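Local coordinates for DUF2787 domain-containing protein (Vibrio cholerae, PDB 2V1L) that is of unknown function but is encoded on the pathogenicity island VPI-2 and shares structural homology with the human p32 protein, at residues D102-T105 with G109-P112; K7-P12 with F96-G101; K15-L20 with E121-W126; F80-V83 with E89-R92. All blocks are in the same frame, centred on the assembly; numbering follows the deposited sequence.

Contact 1: D102-T105 with G109-P112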
loop_
_atom_site.group_PDB
_atom_site.type_symbol
_atom_site.label_atom_id
_atom_site.label_comp_id
_atom_site.label_asym_id
_atom_site.label_seq_id
_atom_site.Cartn_x
_atom_site.Cartn_y
_atom_site.Cartn_z
ATOM N N ASP A 102 4.323 11.620 5.708
ATOM C CA ASP A 102 3.497 11.307 6.897
ATOM C C ASP A 102 2.884 9.913 6.838
ATOM O O ASP A 102 2.646 9.387 5.757
ATOM C CB ASP A 102 2.328 12.283 7.027
ATOM C CG ASP A 102 2.759 13.690 7.425
ATOM O OD1 ASP A 102 3.609 13.870 8.324
ATOM O OD2 ASP A 102 2.202 14.620 6.824
ATOM N N PHE A 103 2.594 9.350 8.007
ATOM C CA PHE A 103 1.797 8.122 8.093
ATOM C C PHE A 103 0.578 8.379 8.959
ATOM O O PHE A 103 0.588 9.279 9.810
ATOM C CB PHE A 103 2.621 6.892 8.578
ATOM C CG PHE A 103 2.918 6.880 10.050
ATOM C CD1 PHE A 103 3.997 7.620 10.572
ATOM C CD2 PHE A 103 2.116 6.153 10.936
ATOM C CE1 PHE A 103 4.278 7.612 11.952
ATOM C CE2 PHE A 103 2.382 6.153 12.326
ATOM C CZ PHE A 103 3.466 6.886 12.825
ATOM N N PHE A 104 -0.463 7.591 8.738
ATOM C CA PHE A 104 -1.671 7.655 9.518
ATOM C C PHE A 104 -2.138 6.287 10.022
ATOM O O PHE A 104 -2.117 5.289 9.290
ATOM C CB PHE A 104 -2.791 8.241 8.662
ATOM C CG PHE A 104 -4.101 8.292 9.341
ATOM C CD1 PHE A 104 -4.445 9.388 10.128
ATOM C CD2 PHE A 104 -5.015 7.277 9.180
ATOM C CE1 PHE A 104 -5.680 9.440 10.747
ATOM C CE2 PHE A 104 -6.235 7.312 9.818
ATOM C CZ PHE A 104 -6.579 8.401 10.595
ATOM N N THR A 105 -2.622 6.291 11.254
ATOM C CA THR A 105 -3.407 5.222 11.791
ATOM C C THR A 105 -4.578 5.846 12.559
ATOM O O THR A 105 -4.464 6.975 13.006
ATOM C CB THR A 105 -2.489 4.394 12.711
ATOM O OG1 THR A 105 -1.939 3.304 11.957
ATOM C CG2 THR A 105 -3.171 3.930 13.926
ATOM N N GLY A 109 -3.033 8.863 14.729
ATOM C CA GLY A 109 -3.240 10.069 13.908
ATOM C C GLY A 109 -2.116 10.225 12.873
ATOM O O GLY A 109 -1.528 9.224 12.432
ATOM N N TRP A 110 -1.823 11.476 12.496
ATOM C CA TRP A 110 -0.726 11.857 11.578
ATOM C C TRP A 110 0.575 12.113 12.297
ATOM O O TRP A 110 0.619 12.919 13.240
ATOM C CB TRP A 110 -1.045 13.177 10.909
ATOM C CG TRP A 110 -2.317 13.152 10.284
ATOM C CD1 TRP A 110 -3.509 13.625 10.773
ATOM C CD2 TRP A 110 -2.588 12.571 9.042
ATOM N NE1 TRP A 110 -4.500 13.369 9.875
ATOM C CE2 TRP A 110 -3.946 12.717 8.804
ATOM C CE3 TRP A 110 -1.798 11.931 8.095
ATOM C CZ2 TRP A 110 -4.521 12.270 7.665
ATOM C CZ3 TRP A 110 -2.362 11.491 6.974
ATOM C CH2 TRP A 110 -3.705 11.640 6.755
ATOM N N ASN A 111 1.638 11.481 11.806
ATOM C CA ASN A 111 2.992 11.676 12.319
ATOM C C ASN A 111 4.014 11.539 11.188
ATOM O O ASN A 111 3.767 10.851 10.203
ATOM C CB ASN A 111 3.303 10.720 13.470
ATOM C CG ASN A 111 2.660 11.157 14.784
ATOM O OD1 ASN A 111 3.016 12.200 15.355
ATOM N ND2 ASN A 111 1.707 10.367 15.264
ATOM N N PRO A 112 5.136 12.252 11.293
ATOM C CA PRO A 112 6.092 12.155 10.209
ATOM C C PRO A 112 6.810 10.819 10.217
ATOM O O PRO A 112 6.941 10.173 11.262
ATOM C CB PRO A 112 7.063 13.322 10.482
ATOM C CG PRO A 112 6.375 14.188 11.548
ATOM C CD PRO A 112 5.575 13.198 12.338
#
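The beta hairpin of strands 102-105 and 111-112 sits at one end of the antiparallel sheet, and its arms meet through alternating backbone pairs. Phe103 and Asn111 form one hydrogen-bonded pair, Thr105 and Gly109 the other. In the first, Phe103 N gives its hydrogen to Asn111 O at 2.9 Å, and Asn111 N returns one to Phe103 O at 3.2 Å, both close to straight. Nearer the turn both bonds are weak: Thr105 N to Gly109 O at 3.3 Å, and Gly109 N to Thr105 O, shorter but more bent. Gly109 has a positive phi (59°), which suits glycine.

On one side Phe104 and Trp110 pack together. Phe104 CG lies opposite its backbone N (chi1 177°), which takes the ring to Trp110. Phe104 CD1 lies 3.6 Å from Trp110 CE2, over the indole face, and Phe104 CB stands over the six-membered ring in a CH-pi contact. The ring planes are inclined at 47°. On the other side Asn111 CB touches Phe103 CE1 at 3.6 Å, while Pro112 O lies at the Phe103 ring edge.

Phe103 continues inward to Phe96 of strand 95-97 and to Ala119 and Leu122 of helix 117-135, whereas the Phe104 backbone is hydrogen-bonded to Asp95.

Contact 2: K7-P12 with F96-G101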
loop_
_atom_site.group_PDB
_atom_site.type_symbol
_atom_site.label_atom_id
_atom_site.label_comp_id
_atom_site.label_asym_id
_atom_site.label_seq_id
_atom_site.Cartn_x
_atom_site.Cartn_y
_atom_site.Cartn_z
ATOM N N LYS A 7 13.067 3.905 -6.318
ATOM C CA LYS A 7 13.969 4.419 -5.284
ATOM C C LYS A 7 13.703 5.864 -4.862
ATOM O O LYS A 7 13.164 6.664 -5.648
ATOM C CB LYS A 7 15.444 4.322 -5.727
ATOM C CG LYS A 7 16.117 2.971 -5.503
ATOM C CD LYS A 7 17.564 2.984 -5.992
ATOM C CE LYS A 7 17.897 1.684 -6.714
ATOM N NZ LYS A 7 19.364 1.440 -6.783
ATOM N N PRO A 8 14.054 6.191 -3.600
ATOM C CA PRO A 8 13.958 5.423 -2.358
ATOM C C PRO A 8 13.031 6.157 -1.361
ATOM O O PRO A 8 12.548 7.252 -1.668
ATOM C CB PRO A 8 15.404 5.446 -1.860
ATOM C CG PRO A 8 15.986 6.789 -2.450
ATOM C CD PRO A 8 14.921 7.363 -3.389
ATOM N N THR A 9 12.763 5.557 -0.200
ATOM C CA THR A 9 11.936 6.192 0.840
ATOM C C THR A 9 12.536 5.924 2.218
ATOM O O THR A 9 13.487 5.142 2.347
ATOM C CB THR A 9 10.452 5.715 0.824
ATOM O OG1 THR A 9 10.327 4.457 1.500
ATOM C CG2 THR A 9 9.909 5.585 -0.588
ATOM N N HIS A 10 11.963 6.562 3.240
ATOM C CA HIS A 10 12.461 6.485 4.621
ATOM C C HIS A 10 11.876 5.314 5.409
ATOM O O HIS A 10 12.142 5.163 6.603
ATOM C CB HIS A 10 12.208 7.813 5.360
ATOM C CG HIS A 10 12.972 8.974 4.792
ATOM N ND1 HIS A 10 14.034 9.560 5.448
ATOM C CD2 HIS A 10 12.847 9.636 3.615
ATOM C CE1 HIS A 10 14.520 10.541 4.709
ATOM N NE2 HIS A 10 13.823 10.604 3.589
ATOM N N LEU A 11 11.075 4.496 4.733
ATOM C CA LEU A 11 10.554 3.256 5.306
ATOM C C LEU A 11 11.224 2.054 4.630
ATOM O O LEU A 11 11.538 2.116 3.447
ATOM C CB LEU A 11 9.029 3.203 5.161
ATOM C CG LEU A 11 8.260 4.124 6.119
ATOM C CD1 LEU A 11 6.780 4.006 5.883
ATOM C CD2 LEU A 11 8.610 3.847 7.581
ATOM N N PRO A 12 11.446 0.956 5.378
ATOM C CA PRO A 12 12.172 -0.171 4.806
ATOM C C PRO A 12 11.323 -1.018 3.844
ATOM O O PRO A 12 11.002 -2.179 4.151
ATOM C CB PRO A 12 12.576 -0.968 6.043
ATOM C CG PRO A 12 11.512 -0.704 7.016
ATOM C CD PRO A 12 11.039 0.692 6.770
ATOM N N PHE A 96 0.410 5.357 4.311
ATOM C CA PHE A 96 1.815 5.745 4.306
ATOM C C PHE A 96 1.959 6.706 3.152
ATOM O O PHE A 96 1.845 6.306 2.026
ATOM C CB PHE A 96 2.744 4.523 4.138
ATOM C CG PHE A 96 2.561 3.480 5.214
ATOM C CD1 PHE A 96 3.134 3.657 6.476
ATOM C CD2 PHE A 96 1.773 2.344 4.980
ATOM C CE1 PHE A 96 2.932 2.684 7.504
ATOM C CE2 PHE A 96 1.582 1.366 5.983
ATOM C CZ PHE A 96 2.151 1.559 7.248
ATOM N N ASP A 97 2.160 7.982 3.440
ATOM C CA ASP A 97 2.146 8.995 2.379
ATOM C C ASP A 97 3.581 9.467 2.127
ATOM O O ASP A 97 4.148 10.221 2.912
ATOM C CB ASP A 97 1.214 10.159 2.769
ATOM C CG ASP A 97 0.980 11.150 1.615
ATOM O OD1 ASP A 97 1.893 11.374 0.790
ATOM O OD2 ASP A 97 -0.128 11.712 1.538
ATOM N N PHE A 98 4.185 8.979 1.045
ATOM C CA PHE A 98 5.607 9.240 0.807
ATOM C C PHE A 98 5.841 10.651 0.213
ATOM O O PHE A 98 6.808 11.312 0.573
ATOM C CB PHE A 98 6.249 8.093 -0.020
ATOM C CG PHE A 98 6.124 6.737 0.648
ATOM C CD1 PHE A 98 6.882 6.429 1.761
ATOM C CD2 PHE A 98 5.208 5.806 0.194
ATOM C CE1 PHE A 98 6.749 5.211 2.397
ATOM C CE2 PHE A 98 5.070 4.584 0.819
ATOM C CZ PHE A 98 5.838 4.286 1.924
ATOM N N GLN A 99 4.943 11.093 -0.665
ATOM C CA GLN A 99 4.910 12.470 -1.173
ATOM C C GLN A 99 5.048 13.489 -0.048
ATOM O O GLN A 99 5.807 14.453 -0.146
ATOM C CB GLN A 99 3.578 12.741 -1.885
ATOM C CG GLN A 99 3.403 12.099 -3.236
ATOM C CD GLN A 99 1.993 12.299 -3.851
ATOM O OE1 GLN A 99 0.956 12.210 -3.165
ATOM N NE2 GLN A 99 1.961 12.551 -5.153
ATOM N N ARG A 100 4.315 13.265 1.036
ATOM C CA ARG A 100 4.195 14.243 2.104
ATOM C C ARG A 100 5.075 13.930 3.306
ATOM O O ARG A 100 5.332 14.803 4.158
ATOM C CB ARG A 100 2.747 14.256 2.550
ATOM C CG ARG A 100 2.256 15.578 2.904
ATOM C CD ARG A 100 0.759 15.574 2.959
ATOM N NE ARG A 100 0.379 16.645 3.831
ATOM C CZ ARG A 100 -0.825 17.192 3.890
ATOM N NH1 ARG A 100 -1.825 16.769 3.117
ATOM N NH2 ARG A 100 -0.996 18.177 4.736
ATOM N N GLY A 101 5.540 12.685 3.393
ATOM C CA GLY A 101 6.360 12.263 4.523
ATOM C C GLY A 101 5.601 11.968 5.810
ATOM O O GLY A 101 6.174 12.040 6.885
#
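Phe98, Leu11 and Thr9 bury most of the surface where the N-terminal loop 7-12 lies against the end of strand 95-97 and the turn after it. Phe98 is the receiving surface, and the CD1 and CE1 atoms of its ring do most of the touching. Thr9 meets it with its whole branched end: CB is 3.8 Å from Phe98 CD1, CG2 is 3.9 Å from the same atom, and OG1 lies near CE1. The threonine crosses the ring at a slant.

Leu11 comes in beside Thr9, nearly at right angles to the phenylalanine side chains. Its CG lies anti to the carbonyl carbon (chi1 -74°) and CD1 continues the extended chain (chi2 179°), which brings this one methyl within reach of both rings. Leu11 CD1 is 3.7 Å from Phe98 CE1 and also 3.7 Å from Phe96 CD1, so it joins the strand residue Phe96 to Phe98 in the turn that follows.

Behind the turn, Asp97 OD1 accepts a hydrogen bond from Arg100 N at 3.1 Å, an Asx motif that ties the chain back just after Phe98. Leu11 is backed by Ala119 and Tyr123 of helix 117-135, and Ile74 of strand 72-82 touches both Thr9 and Phe98.

The contact is almost wholly carbon against carbon, Thr9 OG1 near Phe98 CE1 being the exception; that oxygen makes a weak hydrogen bond back to Leu11 O in its own loop. The loop is therefore held here by the fit of methyl groups against rings, without the directional backbone pairing of a strand.

Contact 3: K15-L20 with E121-W126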
loop_
_atom_site.group_PDB
_atom_site.type_symbol
_atom_site.label_atom_id
_atom_site.label_comp_id
_atom_site.label_asym_id
_atom_site.label_seq_id
_atom_site.Cartn_x
_atom_site.Cartn_y
_atom_site.Cartn_z
ATOM N N LYS A 15 12.538 -5.672 -1.003
ATOM C CA LYS A 15 12.741 -6.237 -2.338
ATOM C C LYS A 15 11.539 -7.048 -2.845
ATOM O O LYS A 15 11.088 -6.824 -3.964
ATOM C CB LYS A 15 14.046 -7.043 -2.388
ATOM C CG LYS A 15 15.255 -6.133 -2.392
ATOM C CD LYS A 15 16.525 -6.931 -2.272
ATOM C CE LYS A 15 17.658 -6.193 -2.939
ATOM N NZ LYS A 15 17.422 -6.191 -4.413
ATOM N N PRO A 16 10.985 -7.957 -2.023
ATOM C CA PRO A 16 9.757 -8.621 -2.472
ATOM C C PRO A 16 8.598 -7.659 -2.800
ATOM O O PRO A 16 7.805 -7.939 -3.698
ATOM C CB PRO A 16 9.397 -9.504 -1.278
ATOM C CG PRO A 16 10.692 -9.744 -0.604
ATOM C CD PRO A 16 11.428 -8.479 -0.721
ATOM N N PHE A 17 8.514 -6.530 -2.099
ATOM C CA PHE A 17 7.459 -5.547 -2.374
ATOM C C PHE A 17 7.763 -4.860 -3.706
ATOM O O PHE A 17 6.889 -4.687 -4.511
ATOM C CB PHE A 17 7.333 -4.542 -1.237
ATOM C CG PHE A 17 6.111 -3.650 -1.332
ATOM C CD1 PHE A 17 4.867 -4.100 -0.911
ATOM C CD2 PHE A 17 6.224 -2.339 -1.796
ATOM C CE1 PHE A 17 3.751 -3.265 -0.979
ATOM C CE2 PHE A 17 5.102 -1.497 -1.872
ATOM C CZ PHE A 17 3.862 -1.961 -1.469
ATOM N N HIS A 18 9.016 -4.517 -3.956
ATOM C CA HIS A 18 9.375 -3.929 -5.270
ATOM C C HIS A 18 9.108 -4.869 -6.432
ATOM O O HIS A 18 8.563 -4.455 -7.461
ATOM C CB HIS A 18 10.814 -3.438 -5.278
ATOM C CG HIS A 18 11.040 -2.238 -4.408
ATOM N ND1 HIS A 18 12.095 -2.141 -3.527
ATOM C CD2 HIS A 18 10.342 -1.083 -4.288
ATOM C CE1 HIS A 18 12.044 -0.977 -2.903
ATOM N NE2 HIS A 18 10.995 -0.313 -3.355
ATOM N N ALA A 19 9.468 -6.134 -6.240
ATOM C CA ALA A 19 9.172 -7.223 -7.177
ATOM C C ALA A 19 7.681 -7.404 -7.449
ATOM O O ALA A 19 7.301 -7.662 -8.586
ATOM C CB ALA A 19 9.794 -8.557 -6.675
ATOM N N LEU A 20 6.835 -7.317 -6.420
ATOM C CA LEU A 20 5.381 -7.300 -6.654
ATOM C C LEU A 20 4.971 -6.109 -7.518
ATOM O O LEU A 20 4.246 -6.276 -8.510
ATOM C CB LEU A 20 4.578 -7.312 -5.344
ATOM C CG LEU A 20 3.058 -7.100 -5.459
ATOM C CD1 LEU A 20 2.341 -8.200 -6.281
ATOM C CD2 LEU A 20 2.436 -6.994 -4.103
ATOM N N GLU A 121 8.067 0.052 12.426
ATOM C CA GLU A 121 7.518 -1.223 12.896
ATOM C C GLU A 121 6.121 -1.472 12.319
ATOM O O GLU A 121 5.808 -2.575 11.854
ATOM C CB GLU A 121 7.477 -1.251 14.424
ATOM C CG GLU A 121 6.832 -2.532 15.038
ATOM C CD GLU A 121 7.745 -3.784 14.984
ATOM O OE1 GLU A 121 8.991 -3.622 14.885
ATOM O OE2 GLU A 121 7.211 -4.927 15.034
ATOM N N LEU A 122 5.300 -0.421 12.314
ATOM C CA LEU A 122 3.987 -0.491 11.721
ATOM C C LEU A 122 4.101 -0.867 10.229
ATOM O O LEU A 122 3.377 -1.726 9.742
ATOM C CB LEU A 122 3.330 0.869 11.899
ATOM C CG LEU A 122 1.878 1.163 11.695
ATOM C CD1 LEU A 122 1.021 0.422 12.718
ATOM C CD2 LEU A 122 1.725 2.688 11.833
ATOM N N TYR A 123 4.998 -0.214 9.500
ATOM C CA TYR A 123 5.147 -0.493 8.069
ATOM C C TYR A 123 5.634 -1.946 7.798
ATOM O O TYR A 123 5.142 -2.646 6.899
ATOM C CB TYR A 123 6.099 0.493 7.390
ATOM C CG TYR A 123 6.222 0.106 5.937
ATOM C CD1 TYR A 123 5.251 0.486 5.028
ATOM C CD2 TYR A 123 7.241 -0.756 5.499
ATOM C CE1 TYR A 123 5.311 0.056 3.698
ATOM C CE2 TYR A 123 7.309 -1.152 4.168
ATOM C CZ TYR A 123 6.335 -0.756 3.304
ATOM O OH TYR A 123 6.362 -1.161 1.991
ATOM N N GLN A 124 6.598 -2.398 8.588
ATOM C CA GLN A 124 7.160 -3.728 8.400
ATOM C C GLN A 124 6.128 -4.814 8.634
ATOM O O GLN A 124 6.113 -5.797 7.920
ATOM C CB GLN A 124 8.327 -3.946 9.370
ATOM C CG GLN A 124 9.578 -3.172 8.961
ATOM C CD GLN A 124 10.678 -3.424 9.951
ATOM O OE1 GLN A 124 10.424 -3.557 11.158
ATOM N NE2 GLN A 124 11.904 -3.542 9.450
ATOM N N LEU A 125 5.320 -4.638 9.660
ATOM C CA LEU A 125 4.225 -5.543 9.933
ATOM C C LEU A 125 3.169 -5.491 8.866
ATOM O O LEU A 125 2.754 -6.525 8.400
ATOM C CB LEU A 125 3.598 -5.283 11.307
ATOM C CG LEU A 125 4.477 -5.654 12.493
ATOM C CD1 LEU A 125 4.065 -4.808 13.722
ATOM C CD2 LEU A 125 4.385 -7.130 12.834
ATOM N N TRP A 126 2.710 -4.288 8.508
ATOM C CA TRP A 126 1.755 -4.137 7.408
ATOM C C TRP A 126 2.247 -4.845 6.131
ATOM O O TRP A 126 1.474 -5.574 5.464
ATOM C CB TRP A 126 1.502 -2.648 7.061
ATOM C CG TRP A 126 0.591 -2.581 5.886
ATOM C CD1 TRP A 126 -0.756 -2.719 5.910
ATOM C CD2 TRP A 126 0.969 -2.490 4.503
ATOM N NE1 TRP A 126 -1.254 -2.678 4.630
ATOM C CE2 TRP A 126 -0.215 -2.537 3.748
ATOM C CE3 TRP A 126 2.187 -2.336 3.835
ATOM C CZ2 TRP A 126 -0.218 -2.439 2.357
ATOM C CZ3 TRP A 126 2.191 -2.266 2.442
ATOM C CH2 TRP A 126 0.992 -2.317 1.723
#
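Over one face of the Phe17 ring hangs the hydroxyl of Tyr123, its OH 3.9 Å above the ring plane and 4.0 Å from Phe17 CD2. Trp126 approaches the same phenylalanine differently: Phe17 CE1 meets the edge of the indole, near its plane, at 3.9 Å from Trp126 CZ3 and 4.0 Å from CH2. The side chains of Phe17 and Trp126 cross at about a right angle, while Tyr123 reaches Phe17 on a slant.

Three aromatic residues thus span the distance between helices 15-29 and 117-135, whose nearest CA atoms in these segments, of Phe17 and Gln124, are 10.9 Å apart. In Phe17, CG lies opposite the backbone N (chi1 -170°), and the ring extends from its helix toward the other. Tyr123 and Trp126 have the same first torsion (chi1 178° and 177°), and the ends of their rings approach Phe17. The tyrosine hydroxyl has its polar partner in its own helix, a hydrogen bond with Glu127 OE1, which is consistent with the oxygen being held over the phenylalanine.

The rings also pack on the sheet. Ile77 of strand 72-82 touches both Phe17 and Trp126, Phe130 of helix 117-135 also packs on both, and Phe96 of strand 95-97 meets Tyr123 edge-to-face.

Contact 4: F80-V83 with E89-R92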
loop_
_atom_site.group_PDB
_atom_site.type_symbol
_atom_site.label_atom_id
_atom_site.label_comp_id
_atom_site.label_asym_id
_atom_site.label_seq_id
_atom_site.Cartn_x
_atom_site.Cartn_y
_atom_site.Cartn_z
ATOM N N PHE A 80 -7.662 0.288 3.600
ATOM C CA PHE A 80 -8.974 0.816 4.000
ATOM C C PHE A 80 -9.714 -0.251 4.758
ATOM O O PHE A 80 -9.491 -1.435 4.522
ATOM C CB PHE A 80 -9.840 1.183 2.799
ATOM C CG PHE A 80 -9.207 2.149 1.843
ATOM C CD1 PHE A 80 -9.506 3.498 1.907
ATOM C CD2 PHE A 80 -8.342 1.691 0.832
ATOM C CE1 PHE A 80 -8.942 4.374 0.999
ATOM C CE2 PHE A 80 -7.785 2.551 -0.069
ATOM C CZ PHE A 80 -8.068 3.893 0.008
ATOM N N ALA A 81 -10.601 0.171 5.659
ATOM C CA ALA A 81 -11.450 -0.738 6.394
ATOM C C ALA A 81 -12.776 -0.065 6.740
ATOM O O ALA A 81 -12.873 1.154 6.770
ATOM C CB ALA A 81 -10.749 -1.232 7.668
ATOM N N TYR A 82 -13.785 -0.891 7.002
ATOM C CA TYR A 82 -15.085 -0.421 7.478
ATOM C C TYR A 82 -14.991 -0.031 8.936
ATOM O O TYR A 82 -14.410 -0.761 9.748
ATOM C CB TYR A 82 -16.157 -1.498 7.291
ATOM C CG TYR A 82 -16.552 -1.659 5.859
ATOM C CD1 TYR A 82 -17.286 -0.667 5.212
ATOM C CD2 TYR A 82 -16.182 -2.788 5.137
ATOM C CE1 TYR A 82 -17.651 -0.788 3.882
ATOM C CE2 TYR A 82 -16.533 -2.926 3.801
ATOM C CZ TYR A 82 -17.271 -1.919 3.178
ATOM O OH TYR A 82 -17.626 -2.039 1.854
ATOM N N VAL A 83 -15.572 1.123 9.259
ATOM C CA VAL A 83 -15.538 1.693 10.602
ATOM C C VAL A 83 -16.958 1.899 11.143
ATOM O O VAL A 83 -17.890 2.207 10.384
ATOM C CB VAL A 83 -14.753 3.032 10.584
ATOM C CG1 VAL A 83 -15.125 3.928 11.770
ATOM C CG2 VAL A 83 -13.226 2.764 10.509
ATOM N N GLU A 89 -18.975 2.652 6.422
ATOM C CA GLU A 89 -18.300 2.988 5.154
ATOM C C GLU A 89 -16.806 2.717 5.244
ATOM O O GLU A 89 -16.276 2.531 6.336
ATOM C CB GLU A 89 -18.560 4.452 4.755
ATOM C CG GLU A 89 -19.919 4.684 4.089
ATOM C CD GLU A 89 -20.403 6.134 4.194
ATOM O OE1 GLU A 89 -19.587 7.065 3.950
ATOM O OE2 GLU A 89 -21.607 6.337 4.517
ATOM N N LEU A 90 -16.148 2.680 4.088
ATOM C CA LEU A 90 -14.695 2.486 3.993
ATOM C C LEU A 90 -13.946 3.761 4.361
ATOM O O LEU A 90 -14.169 4.810 3.770
ATOM C CB LEU A 90 -14.285 2.026 2.584
ATOM C CG LEU A 90 -14.546 0.561 2.209
ATOM C CD1 LEU A 90 -14.446 0.365 0.704
ATOM C CD2 LEU A 90 -13.608 -0.389 2.928
ATOM N N GLU A 91 -13.094 3.655 5.373
ATOM C CA GLU A 91 -12.239 4.744 5.830
ATOM C C GLU A 91 -10.800 4.303 5.643
ATOM O O GLU A 91 -10.531 3.106 5.672
ATOM C CB GLU A 91 -12.465 4.990 7.323
ATOM C CG GLU A 91 -13.849 5.530 7.675
ATOM C CD GLU A 91 -13.885 6.246 9.024
ATOM O OE1 GLU A 91 -12.820 6.690 9.515
ATOM O OE2 GLU A 91 -14.986 6.375 9.593
ATOM N N ARG A 92 -9.886 5.263 5.464
ATOM C CA ARG A 92 -8.452 4.979 5.491
ATOM C C ARG A 92 -8.183 4.355 6.846
ATOM O O ARG A 92 -8.694 4.825 7.859
ATOM C CB ARG A 92 -7.598 6.249 5.344
ATOM C CG ARG A 92 -7.754 6.976 3.998
ATOM C CD ARG A 92 -6.639 8.010 3.850
ATOM N NE ARG A 92 -6.874 8.917 2.733
ATOM C CZ ARG A 92 -6.151 10.006 2.483
ATOM N NH1 ARG A 92 -5.147 10.352 3.279
ATOM N NH2 ARG A 92 -6.446 10.761 1.435
#
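Strands 72-82 and 90-93 run antiparallel in a beta hairpin, their short segments at 137° with axes 4.4 Å apart at closest approach. Ala81 and Glu91 make the hydrogen-bonded pair: Ala81 N to Glu91 O and Glu91 N to Ala81 O, each 2.9 Å, the second almost perfectly straight at the hydrogen. Farther along, Val83 N reaches Glu89 O in a weak bond. The hairpin lies at the surface, and most of its residues in this contact are exposed.

Tyr82 and Leu90 form the neighbouring non-hydrogen-bonded pair and put their side chains on the same face. Tyr82 CG lies opposite the carbonyl carbon (chi1 -73°), which brings the ring over to Leu90. Leu90 CD2 stands 3.9 Å from the centroid of the Tyr82 ring, only 9° off the ring normal, a CH-pi contact, and Leu90 CG touches Tyr82 CE1 at 3.8 Å. Tyr50 touches both residues, and its OH is hydrogen-bonded to Tyr82 N.

Phe80 and Arg92 extend side by side in the same direction, with the ring and guanidinium planes nearly perpendicular; the contact is between Phe80 CE1 and the aliphatic Arg92 CG at 4.1 Å. Arg92 also has a long, weak ion pair with Asp95.

On the face of Ala81 and Glu91, the glutamate chain crosses Val83 at about a right angle. Its carboxylate lies against Val83 CB and CG1, with Glu91 OE2 3.3 Å from Val83 CG1.

In the fold
Contacts 1 and 4 are hairpins of the same antiparallel sheet, held by backbone bonds with aromatic side chains alongside; contact 4 is largely at the surface, contact 1 partly buried. Their centres lie about 16 Å apart, and Arg92 bridges them by packing on Trp110 and Phe104. Contacts 2 and 3 rely instead on side-chain packing. Contact 3 is fully buried between two helices, while contact 2 fits an irregular loop against the sheet; Pro12 packing on Gln124 joins the two. Strand 102-105 follows strand 95-97 in the chain and is its neighbour in the sheet, with Asp102 O close to Asp97 N in a probable hydrogen bond, and it reaches contact 3 where Thr105 meets Leu122. Contacts 3 and 4 do not touch.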